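Local coordinates for protein octopine dehydrogenase (Pecten maximus, PDB 3IQD) that catalyses the NADH-dependent reductive condensation of L-arginine with pyruvate to D-octopine, and the reverse oxidation of octopine by NAD(+), at residues Leu144-Arg149 and Val157-Thr162. Sequence-based numbering, arbitrary orientation.
Sequences LPWACR and VEVLGT. With NAI (1,4-dihydronicotinamide adenine dinucleotide), chain B.
Arg149 and Glu158 pair through both of their backbone groups: Arg149 N lies 2.9 Å from Glu158 O, and Glu158 N returns a nearly straight bond to Arg149 O. Further along, Ala147 N bonds to Gly161 O at 2.7 Å, while Ala147 O takes two amides, Leu160 N at 2.7 Å and, weakly, Gly161 N at 3.4 Å. Two residues thus face one, a classic beta bulge, formed where the second strand turns a corner at Leu160. Ala147 turns its methyl to the face of Arg149 and Glu158, with Leu160 CB alongside, and Leu160 folds CD2 back to 3.9 Å from Cys148 CA.

On the other face, a chi1 of 174° swings Val159 CG1 across to 3.9 Å from Trp146 CB. Thr162 CB meets the edge of the indole at CD1, 3.6 Å away, and Pro145 CG lies over one indole face, near its rim. Val159 and the indole, with Cys148 and Thr162, form this largely apolar side, which packs on helix 12-22 through Thr16, also touched by Val157, and Leu20. Glu158 OE2 is held by Asn56 of strand 51-56.

Leu144, Trp146, Ala147 and Cys148 border the cofactor: Leu144 CB lies 3.5 Å from C6N of the nicotinamide, and Cys148, an NAD(+)-binding residue, accepts a weak bond at O from amide N7N. An antiparallel beta hairpin, continued past its classic bulge onto strand 161-171, thus flanks the nicotinamide end of the NADH site.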
loop_
_atom_site.group_PDB
_atom_site.type_symbol
_atom_site.label_atom_id
_atom_site.label_comp_id
_atom_site.label_asym_id
_atom_site.label_seq_id
_atom_site.Cartn_x
_atom_site.Cartn_y
_atom_site.Cartn_z
ATOM N N LEU A 144 1.920 5.721 -1.656
ATOM C CA LEU A 144 2.698 6.203 -2.792
ATOM C C LEU A 144 3.274 7.590 -2.489
ATOM O O LEU A 144 2.548 8.476 -2.032
ATOM C CB LEU A 144 1.841 6.234 -4.061
ATOM C CG LEU A 144 2.541 6.431 -5.410
ATOM C CD1 LEU A 144 3.262 5.163 -5.863
ATOM C CD2 LEU A 144 1.536 6.869 -6.454
ATOM N N PRO A 145 4.591 7.774 -2.715
ATOM C CA PRO A 145 5.285 9.054 -2.495
ATOM C C PRO A 145 4.583 10.282 -3.086
ATOM O O PRO A 145 4.632 11.367 -2.493
ATOM C CB PRO A 145 6.651 8.845 -3.168
ATOM C CG PRO A 145 6.615 7.480 -3.801
ATOM C CD PRO A 145 5.524 6.719 -3.153
ATOM N N TRP A 146 3.931 10.112 -4.232
ATOM C CA TRP A 146 3.334 11.242 -4.944
ATOM C C TRP A 146 1.838 11.079 -5.124
ATOM O O TRP A 146 1.307 9.969 -5.047
ATOM C CB TRP A 146 3.975 11.412 -6.325
ATOM C CG TRP A 146 5.413 11.025 -6.376
ATOM C CD1 TRP A 146 6.485 11.815 -6.078
ATOM C CD2 TRP A 146 5.944 9.743 -6.731
ATOM N NE1 TRP A 146 7.651 11.106 -6.233
ATOM C CE2 TRP A 146 7.348 9.832 -6.632
ATOM C CE3 TRP A 146 5.367 8.529 -7.122
ATOM C CZ2 TRP A 146 8.188 8.754 -6.915
ATOM C CZ3 TRP A 146 6.197 7.460 -7.404
ATOM C CH2 TRP A 146 7.596 7.579 -7.300
ATOM N N ALA A 147 1.168 12.204 -5.347
ATOM C CA ALA A 147 -0.151 12.211 -5.947
ATOM C C ALA A 147 0.110 12.479 -7.424
ATOM O O ALA A 147 0.555 13.570 -7.795
ATOM C CB ALA A 147 -1.019 13.299 -5.333
ATOM N N CYS A 148 -0.128 11.474 -8.261
ATOM C CA CYS A 148 0.230 11.568 -9.678
ATOM C C CYS A 148 -0.825 11.037 -10.652
ATOM O O CYS A 148 -1.644 10.185 -10.303
ATOM C CB CYS A 148 1.579 10.887 -9.932
ATOM S SG CYS A 148 1.692 9.194 -9.325
ATOM N N ARG A 149 -0.796 11.563 -11.874
ATOM C CA ARG A 149 -1.667 11.096 -12.943
ATOM C C ARG A 149 -0.954 11.143 -14.298
ATOM O O ARG A 149 -0.253 12.107 -14.609
ATOM C CB ARG A 149 -2.970 11.907 -12.979
ATOM C CG ARG A 149 -4.075 11.256 -13.787
ATOM C CD ARG A 149 -5.368 11.175 -12.988
ATOM N NE ARG A 149 -6.187 12.382 -13.113
ATOM C CZ ARG A 149 -7.031 12.826 -12.182
ATOM N NH1 ARG A 149 -7.164 12.176 -11.030
ATOM N NH2 ARG A 149 -7.737 13.931 -12.401
ATOM N N VAL A 157 3.698 12.152 -17.476
ATOM C CA VAL A 157 2.999 11.996 -16.194
ATOM C C VAL A 157 3.142 13.271 -15.340
ATOM O O VAL A 157 4.159 13.962 -15.409
ATOM C CB VAL A 157 3.483 10.719 -15.431
ATOM C CG1 VAL A 157 4.952 10.832 -15.020
ATOM C CG2 VAL A 157 2.599 10.413 -14.224
ATOM N N GLU A 158 2.112 13.587 -14.560
ATOM C CA GLU A 158 2.131 14.766 -13.701
ATOM C C GLU A 158 2.112 14.380 -12.220
ATOM O O GLU A 158 1.326 13.527 -11.804
ATOM C CB GLU A 158 0.952 15.691 -14.027
ATOM C CG GLU A 158 1.002 17.046 -13.319
ATOM C CD GLU A 158 -0.156 17.976 -13.674
ATOM O OE1 GLU A 158 -1.222 17.496 -14.112
ATOM O OE2 GLU A 158 0.002 19.203 -13.501
ATOM N N VAL A 159 2.994 15.004 -11.443
ATOM C CA VAL A 159 2.952 14.930 -9.986
ATOM C C VAL A 159 2.183 16.164 -9.507
ATOM O O VAL A 159 2.662 17.295 -9.646
ATOM C CB VAL A 159 4.386 14.890 -9.370
ATOM C CG1 VAL A 159 4.350 14.953 -7.850
ATOM C CG2 VAL A 159 5.122 13.653 -9.819
ATOM N N LEU A 160 0.978 15.941 -8.981
ATOM C CA LEU A 160 0.145 17.025 -8.456
ATOM C C LEU A 160 0.679 17.504 -7.110
ATOM O O LEU A 160 0.498 18.665 -6.730
ATOM C CB LEU A 160 -1.315 16.580 -8.291
ATOM C CG LEU A 160 -2.229 16.185 -9.463
ATOM C CD1 LEU A 160 -2.091 17.107 -10.673
ATOM C CD2 LEU A 160 -2.036 14.719 -9.857
ATOM N N GLY A 161 1.329 16.589 -6.396
ATOM C CA GLY A 161 1.905 16.862 -5.088
ATOM C C GLY A 161 2.760 15.689 -4.657
ATOM O O GLY A 161 2.512 14.552 -5.061
ATOM N N THR A 162 3.772 15.960 -3.841
ATOM C CA THR A 162 4.665 14.911 -3.366
ATOM C C THR A 162 4.885 15.006 -1.854
ATOM O O THR A 162 5.205 16.069 -1.337
ATOM C CB THR A 162 5.999 14.859 -4.178
ATOM O OG1 THR A 162 7.061 14.384 -3.344
ATOM C CG2 THR A 162 6.372 16.230 -4.745
HETATM P PA NAI B . -2.760 2.438 -11.509
HETATM O O1A NAI B . -4.217 2.193 -11.370
HETATM O O2A NAI B . -2.462 3.636 -12.326
HETATM O O5B NAI B . -2.077 1.138 -12.146
HETATM C C5B NAI B . -2.591 0.518 -13.297
HETATM C C4B NAI B . -1.618 -0.603 -13.622
HETATM O O4B NAI B . -1.996 -1.797 -12.960
HETATM C C3B NAI B . -1.565 -0.943 -15.095
HETATM O O3B NAI B . -0.644 -0.129 -15.764
HETATM C C2B NAI B . -1.116 -2.383 -15.066
HETATM O O2B NAI B . 0.291 -2.460 -15.081
HETATM C C1B NAI B . -1.663 -2.919 -13.747
HETATM N N9A NAI B . -2.868 -3.731 -14.015
HETATM C C8A NAI B . -4.158 -3.283 -14.182
HETATM N N7A NAI B . -4.963 -4.345 -14.422
HETATM C C5A NAI B . -4.209 -5.465 -14.418
HETATM C C6A NAI B . -4.526 -6.809 -14.606
HETATM N N6A NAI B . -5.786 -7.202 -14.454
HETATM N N1A NAI B . -3.519 -7.760 -14.545
HETATM C C2A NAI B . -2.211 -7.375 -14.288
HETATM N N3A NAI B . -1.904 -6.034 -14.101
HETATM C C4A NAI B . -2.889 -5.095 -14.163
HETATM O O3 NAI B . -2.076 2.537 -10.055
HETATM P PN NAI B . -1.196 3.805 -9.591
HETATM O O1N NAI B . -1.981 5.033 -9.824
HETATM O O2N NAI B . 0.184 3.723 -10.148
HETATM O O5D NAI B . -1.135 3.542 -8.011
HETATM C C5D NAI B . -0.413 2.442 -7.498
HETATM C C4D NAI B . -0.890 2.137 -6.086
HETATM O O4D NAI B . -0.640 3.256 -5.258
HETATM C C3D NAI B . -2.385 1.864 -6.048
HETATM O O3D NAI B . -2.608 0.738 -5.236
HETATM C C2D NAI B . -3.002 3.094 -5.414
HETATM O O2D NAI B . -4.046 2.733 -4.538
HETATM C C1D NAI B . -1.835 3.742 -4.671
HETATM N N1N NAI B . -1.864 5.223 -4.686
HETATM C C2N NAI B . -2.115 5.948 -5.831
HETATM C C3N NAI B . -2.133 7.349 -5.798
HETATM C C7N NAI B . -1.923 8.131 -7.065
HETATM O O7N NAI B . -1.899 7.473 -8.312
HETATM N N7N NAI B . -1.760 9.451 -6.981
HETATM C C4N NAI B . -1.891 8.004 -4.586
HETATM C C5N NAI B . -1.627 7.270 -3.431
HETATM C C6N NAI B . -1.613 5.874 -3.500
#